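Long-range contacts in TqaL (Neurospora crassa, PDB 7EEH), which is a member of the 2OG-Fe dioxygenase family, in the cupin clan, and binds an iron(III) ion: residues A53-L58 against N127-A132; Q59-N64 against D122-N127. The protein carries 1 engineered substitution. All coordinates share one frame; numbering follows the deposited sequence.

Interaction 1: A53-L58 against N127-A132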
loop_
_atom_site.group_PDB
_atom_site.type_symbol
_atom_site.label_atom_id
_atom_site.label_comp_id
_atom_site.label_asym_id
_atom_site.label_seq_id
_atom_site.Cartn_x
_atom_site.Cartn_y
_atom_site.Cartn_z
ATOM N N ALA B 53 10.986 -12.983 -16.753
ATOM C CA ALA B 53 11.711 -13.995 -17.509
ATOM C C ALA B 53 12.679 -14.754 -16.608
ATOM O O ALA B 53 12.784 -15.983 -16.697
ATOM C CB ALA B 53 12.445 -13.341 -18.679
ATOM N N ASP B 54 13.375 -14.044 -15.716
ATOM C CA ASP B 54 14.313 -14.713 -14.821
ATOM C C ASP B 54 13.600 -15.541 -13.760
ATOM O O ASP B 54 14.119 -16.584 -13.349
ATOM C CB ASP B 54 15.237 -13.690 -14.178
ATOM C CG ASP B 54 16.387 -13.314 -15.093
ATOM O OD1 ASP B 54 16.604 -14.041 -16.085
ATOM O OD2 ASP B 54 17.058 -12.305 -14.834
ATOM N N LEU B 55 12.433 -15.089 -13.284
ATOM C CA LEU B 55 11.650 -15.933 -12.391
ATOM C C LEU B 55 11.259 -17.237 -13.082
ATOM O O LEU B 55 11.309 -18.310 -12.471
ATOM C CB LEU B 55 10.409 -15.183 -11.898
ATOM C CG LEU B 55 10.663 -14.048 -10.898
ATOM C CD1 LEU B 55 9.534 -13.050 -10.972
ATOM C CD2 LEU B 55 10.819 -14.587 -9.494
ATOM N N ASP B 56 10.868 -17.164 -14.359
ATOM C CA ASP B 56 10.617 -18.381 -15.127
ATOM C C ASP B 56 11.876 -19.233 -15.226
ATOM O O ASP B 56 11.846 -20.442 -14.979
ATOM C CB ASP B 56 10.133 -18.033 -16.537
ATOM C CG ASP B 56 8.706 -17.579 -16.567
ATOM O OD1 ASP B 56 7.950 -17.910 -15.630
ATOM O OD2 ASP B 56 8.338 -16.884 -17.536
ATOM N N ALA B 57 12.991 -18.617 -15.612
ATOM C CA ALA B 57 14.225 -19.369 -15.819
ATOM C C ALA B 57 14.743 -19.993 -14.533
ATOM O O ALA B 57 15.482 -20.986 -14.586
ATOM C CB ALA B 57 15.298 -18.463 -16.421
ATOM N N LEU B 58 14.380 -19.434 -13.379
ATOM C CA LEU B 58 14.763 -20.032 -12.108
ATOM C C LEU B 58 14.142 -21.409 -11.915
ATOM O O LEU B 58 14.679 -22.225 -11.162
ATOM C CB LEU B 58 14.366 -19.086 -10.964
ATOM C CG LEU B 58 15.220 -19.026 -9.708
ATOM C CD1 LEU B 58 16.675 -18.811 -10.053
ATOM C CD2 LEU B 58 14.687 -17.920 -8.753
ATOM N N ASN B 127 21.066 -14.519 -12.796
ATOM C CA ASN B 127 19.613 -14.470 -12.805
ATOM C C ASN B 127 19.153 -13.404 -11.810
ATOM O O ASN B 127 19.525 -13.446 -10.633
ATOM C CB ASN B 127 19.077 -15.861 -12.458
ATOM C CG ASN B 127 17.577 -15.928 -12.404
ATOM O OD1 ASN B 127 16.937 -15.237 -11.606
ATOM N ND2 ASN B 127 16.997 -16.781 -13.240
ATOM N N THR B 128 18.384 -12.419 -12.286
ATOM C CA THR B 128 18.005 -11.299 -11.420
ATOM C C THR B 128 17.060 -11.701 -10.290
ATOM O O THR B 128 16.959 -10.966 -9.298
ATOM C CB THR B 128 17.349 -10.176 -12.231
ATOM O OG1 THR B 128 16.136 -10.668 -12.825
ATOM C CG2 THR B 128 18.293 -9.684 -13.313
ATOM N N ALA B 129 16.335 -12.810 -10.432
ATOM C CA ALA B 129 15.525 -13.307 -9.324
ATOM C C ALA B 129 16.402 -13.942 -8.258
ATOM O O ALA B 129 16.213 -13.689 -7.062
ATOM C CB ALA B 129 14.471 -14.308 -9.815
ATOM N N PHE B 130 17.378 -14.754 -8.667
ATOM C CA PHE B 130 18.360 -15.240 -7.699
ATOM C C PHE B 130 19.053 -14.083 -6.990
ATOM O O PHE B 130 19.238 -14.118 -5.764
ATOM C CB PHE B 130 19.409 -16.128 -8.375
ATOM C CG PHE B 130 20.596 -16.437 -7.485
ATOM C CD1 PHE B 130 20.523 -17.447 -6.537
ATOM C CD2 PHE B 130 21.769 -15.703 -7.585
ATOM C CE1 PHE B 130 21.603 -17.725 -5.710
ATOM C CE2 PHE B 130 22.854 -15.980 -6.764
ATOM C CZ PHE B 130 22.773 -16.990 -5.826
ATOM N N GLN B 131 19.464 -13.053 -7.748
ATOM C CA GLN B 131 20.109 -11.900 -7.127
ATOM C C GLN B 131 19.165 -11.215 -6.145
ATOM O O GLN B 131 19.582 -10.802 -5.063
ATOM C CB GLN B 131 20.589 -10.908 -8.190
ATOM C CG GLN B 131 21.655 -11.495 -9.137
ATOM C CD GLN B 131 22.204 -10.482 -10.132
ATOM O OE1 GLN B 131 21.586 -9.454 -10.394
ATOM N NE2 GLN B 131 23.381 -10.772 -10.684
ATOM N N ALA B 132 17.891 -11.091 -6.506
ATOM C CA ALA B 132 16.924 -10.508 -5.582
ATOM C C ALA B 132 16.815 -11.336 -4.311
ATOM O O ALA B 132 16.656 -10.784 -3.217
ATOM C CB ALA B 132 15.561 -10.378 -6.256
#

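Interaction 2: Q59-N64 against D122-N127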
loop_
_atom_site.group_PDB
_atom_site.type_symbol
_atom_site.label_atom_id
_atom_site.label_comp_id
_atom_site.label_asym_id
_atom_site.label_seq_id
_atom_site.Cartn_x
_atom_site.Cartn_y
_atom_site.Cartn_z
ATOM N N GLN B 59 13.041 -21.700 -12.595
ATOM C CA GLN B 59 12.434 -23.019 -12.494
ATOM C C GLN B 59 13.089 -24.063 -13.396
ATOM O O GLN B 59 12.681 -25.230 -13.363
ATOM C CB GLN B 59 10.941 -22.901 -12.788
ATOM C CG GLN B 59 10.259 -22.171 -11.649
ATOM C CD GLN B 59 8.809 -21.887 -11.890
ATOM O OE1 GLN B 59 7.958 -22.736 -11.659
ATOM N NE2 GLN B 59 8.513 -20.673 -12.324
ATOM N N ARG B 60 14.105 -23.676 -14.177
ATOM C CA ARG B 60 14.825 -24.586 -15.055
ATOM C C ARG B 60 16.298 -24.753 -14.710
ATOM O O ARG B 60 16.920 -25.700 -15.205
ATOM C CB ARG B 60 14.744 -24.105 -16.513
ATOM C CG ARG B 60 13.345 -23.986 -17.066
ATOM C CD ARG B 60 13.385 -23.297 -18.428
ATOM N NE ARG B 60 12.140 -22.577 -18.680
ATOM C CZ ARG B 60 12.048 -21.260 -18.859
ATOM N NH1 ARG B 60 13.140 -20.498 -18.838
ATOM N NH2 ARG B 60 10.861 -20.709 -19.084
ATOM N N VAL B 61 16.875 -23.864 -13.901
ATOM C CA VAL B 61 18.321 -23.879 -13.685
ATOM C C VAL B 61 18.770 -25.164 -12.985
ATOM O O VAL B 61 19.910 -25.623 -13.173
ATOM C CB VAL B 61 18.747 -22.614 -12.907
ATOM C CG1 VAL B 61 18.120 -22.589 -11.516
ATOM C CG2 VAL B 61 20.263 -22.519 -12.822
ATOM N N SER B 62 17.889 -25.780 -12.196
ATOM C CA SER B 62 18.250 -27.003 -11.489
ATOM C C SER B 62 18.447 -28.185 -12.436
ATOM O O SER B 62 18.963 -29.227 -12.008
ATOM C CB SER B 62 17.163 -27.339 -10.473
ATOM O OG SER B 62 17.114 -26.345 -9.453
ATOM N N ASN B 63 18.030 -28.056 -13.695
ATOM C CA ASN B 63 18.240 -29.105 -14.688
ATOM C C ASN B 63 19.700 -29.248 -15.096
ATOM O O ASN B 63 20.054 -30.253 -15.724
ATOM C CB ASN B 63 17.392 -28.831 -15.938
ATOM C CG ASN B 63 15.895 -29.048 -15.702
ATOM O OD1 ASN B 63 15.496 -29.869 -14.881
ATOM N ND2 ASN B 63 15.067 -28.320 -16.443
ATOM N N ASN B 64 20.548 -28.271 -14.764
ATOM C CA ASN B 64 21.938 -28.236 -15.201
ATOM C C ASN B 64 22.920 -28.421 -14.053
ATOM O O ASN B 64 24.081 -28.000 -14.162
ATOM C CB ASN B 64 22.226 -26.925 -15.933
ATOM C CG ASN B 64 21.529 -26.851 -17.258
ATOM O OD1 ASN B 64 21.255 -27.879 -17.867
ATOM N ND2 ASN B 64 21.243 -25.635 -17.725
ATOM N N ASP B 122 27.046 -18.734 -14.281
ATOM C CA ASP B 122 26.361 -17.479 -14.578
ATOM C C ASP B 122 24.865 -17.694 -14.785
ATOM O O ASP B 122 24.062 -16.795 -14.484
ATOM C CB ASP B 122 26.991 -16.811 -15.804
ATOM C CG ASP B 122 28.232 -16.002 -15.457
ATOM O OD1 ASP B 122 28.472 -15.747 -14.251
ATOM O OD2 ASP B 122 28.967 -15.609 -16.389
ATOM N N GLU B 123 24.471 -18.884 -15.270
ATOM C CA GLU B 123 23.052 -19.193 -15.449
ATOM C C GLU B 123 22.251 -18.875 -14.191
ATOM O O GLU B 123 21.154 -18.318 -14.272
ATOM C CB GLU B 123 22.858 -20.664 -15.820
ATOM C CG GLU B 123 21.433 -20.970 -16.253
ATOM C CD GLU B 123 21.138 -22.451 -16.417
ATOM O OE1 GLU B 123 22.076 -23.275 -16.359
ATOM O OE2 GLU B 123 19.947 -22.787 -16.603
ATOM N N LEU B 124 22.786 -19.218 -13.021
ATOM C CA LEU B 124 22.107 -18.931 -11.761
ATOM C C LEU B 124 22.480 -17.550 -11.236
ATOM O O LEU B 124 21.597 -16.717 -11.006
ATOM C CB LEU B 124 22.425 -19.999 -10.702
ATOM C CG LEU B 124 21.742 -19.779 -9.335
ATOM C CD1 LEU B 124 20.231 -19.714 -9.482
ATOM C CD2 LEU B 124 22.124 -20.856 -8.354
ATOM N N GLN B 125 23.781 -17.287 -11.060
ATOM C CA GLN B 125 24.191 -16.104 -10.310
ATOM C C GLN B 125 23.949 -14.796 -11.058
ATOM O O GLN B 125 23.940 -13.744 -10.429
ATOM C CB GLN B 125 25.662 -16.223 -9.894
ATOM C CG GLN B 125 26.679 -16.068 -11.022
ATOM C CD GLN B 125 28.082 -15.824 -10.486
ATOM O OE1 GLN B 125 28.299 -15.819 -9.275
ATOM N NE2 GLN B 125 29.045 -15.645 -11.385
ATOM N N LEU B 126 23.738 -14.814 -12.373
ATOM C CA LEU B 126 23.318 -13.595 -13.059
ATOM C C LEU B 126 21.803 -13.520 -13.255
ATOM O O LEU B 126 21.307 -12.558 -13.848
ATOM C CB LEU B 126 24.037 -13.463 -14.409
ATOM C CG LEU B 126 25.573 -13.405 -14.357
ATOM C CD1 LEU B 126 26.174 -13.024 -15.728
ATOM C CD2 LEU B 126 26.076 -12.463 -13.268
ATOM N N ASN B 127 21.066 -14.519 -12.796
ATOM C CA ASN B 127 19.613 -14.470 -12.805
ATOM C C ASN B 127 19.153 -13.404 -11.810
ATOM O O ASN B 127 19.525 -13.446 -10.633
ATOM C CB ASN B 127 19.077 -15.861 -12.458
ATOM C CG ASN B 127 17.577 -15.928 -12.404
ATOM O OD1 ASN B 127 16.937 -15.237 -11.606
ATOM N ND2 ASN B 127 16.997 -16.781 -13.240
#

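Interaction 1: A53-L58 against N127-A132
N127 reaches across to D54 from the N-cap of helix 128-141; the axes of the short segments 53-58 and 128-132 approach to 8.6 Å and cross almost perpendicularly, at -87°. In this 2OG-Fe dioxygenase, a member of the cupin clan, helix 128-141 packs on strand 267-277 through F130, which touches L272 and F274, and helix 52-58 packs across helix 128-141. From CB, the N127 side chain runs with CG anti to the backbone N (chi1 179°), which turns its amide back over the start of its own helix. CG lies against D54 CB. OD1 also rests close to D54 CB but turns to the helix, taking F130 N at 3.0 Å and, more weakly, A129 N, while ND2 leaves the other way and donates to D54 O at 2.9 Å in a nearly straight bond. Asparagine suits this place because one flat amide can accept from the cap and donate to the neighbouring helix, and the two jobs fix its rotation. D54 O also accepts L58 N, the two donors approaching from opposite faces of the carbonyl plane. A129 CB is small enough to sit in the angle between L55 CD2, at 3.7 Å, and L58 CD2, at 3.8 Å. L46 of helix 38-48 backs L55, and L124 backs L58. The D54 carboxylate returns the grip at the helix N-terminus, where the dipole would probably favour its negative charge: OD2 accepts T128 N at 2.9 Å from above the carboxylate plane and T128 OG1 at 2.8 Å through its anti lone pair.

Interaction 2: Q59-N64 against D122-N127
V61 and L124 make the apolar part of the contact, with E123 laid along its outer side. V61 CG2 stands anti to its backbone N and comes within 3.9 Å of L124 CB, while V61 CG1 lies near L124 CD1, so that the valine lies across the leucine. A branched valine suits this place, since each of its methyls finds a different part of the leucine. The same CG2 also touches the glutamate, 3.7 Å from E123 CD, as the valine and glutamate chains run antiparallel alongside each other. In the cupin-type fold of this dioxygenase, the loop between helix 52-58 and strand 66-68 and the short helix 122-125 both rest on the large antiparallel sheet: L124 packs on L163 and L272, and V61 on N165. The polar part lies farther out, where E123 and N64 are exposed. E123 has CG anti to its backbone N (chi1 -170°) and stays extended beyond, long enough to carry its carboxylate past V61 to the turn. N64 suits its place because its short, flat amide offers an N-H that can be directed straight at the carboxylate: ND2 donates to E123 OE1 at 2.9 Å, almost straight at 173°. The glutamate oxygen is met on its syn side, and the bond lies in the asparagine's amide plane although the two flat groups are turned 55° apart. E123 OE2 lies beside the loop backbone, 3.5 Å from V61 CA.

How the interactions relate
Interaction 1 is mostly buried and joins two helices, whereas interaction 2 is only partly buried and ties a loop to a helical turn. Their segments are consecutive: 53-58 runs into 59-64, and 122-127 leads through the shared N127 into 127-132, so the same two parts of the chain are held together at two neighbouring places, with centres about 8 Å apart. In interaction 1 the polar groups mainly engage backbone atoms and a helix N-terminus, with one hydroxyl-carboxylate bond, at a largely buried site; in interaction 2 an asparagine-glutamate bond lies at the surface over an apolar patch. A probable hydrogen bond from Q131 NE2 to Q125 O, beside F130 packing on L124 O and Q125 CA, joins the two contacts directly.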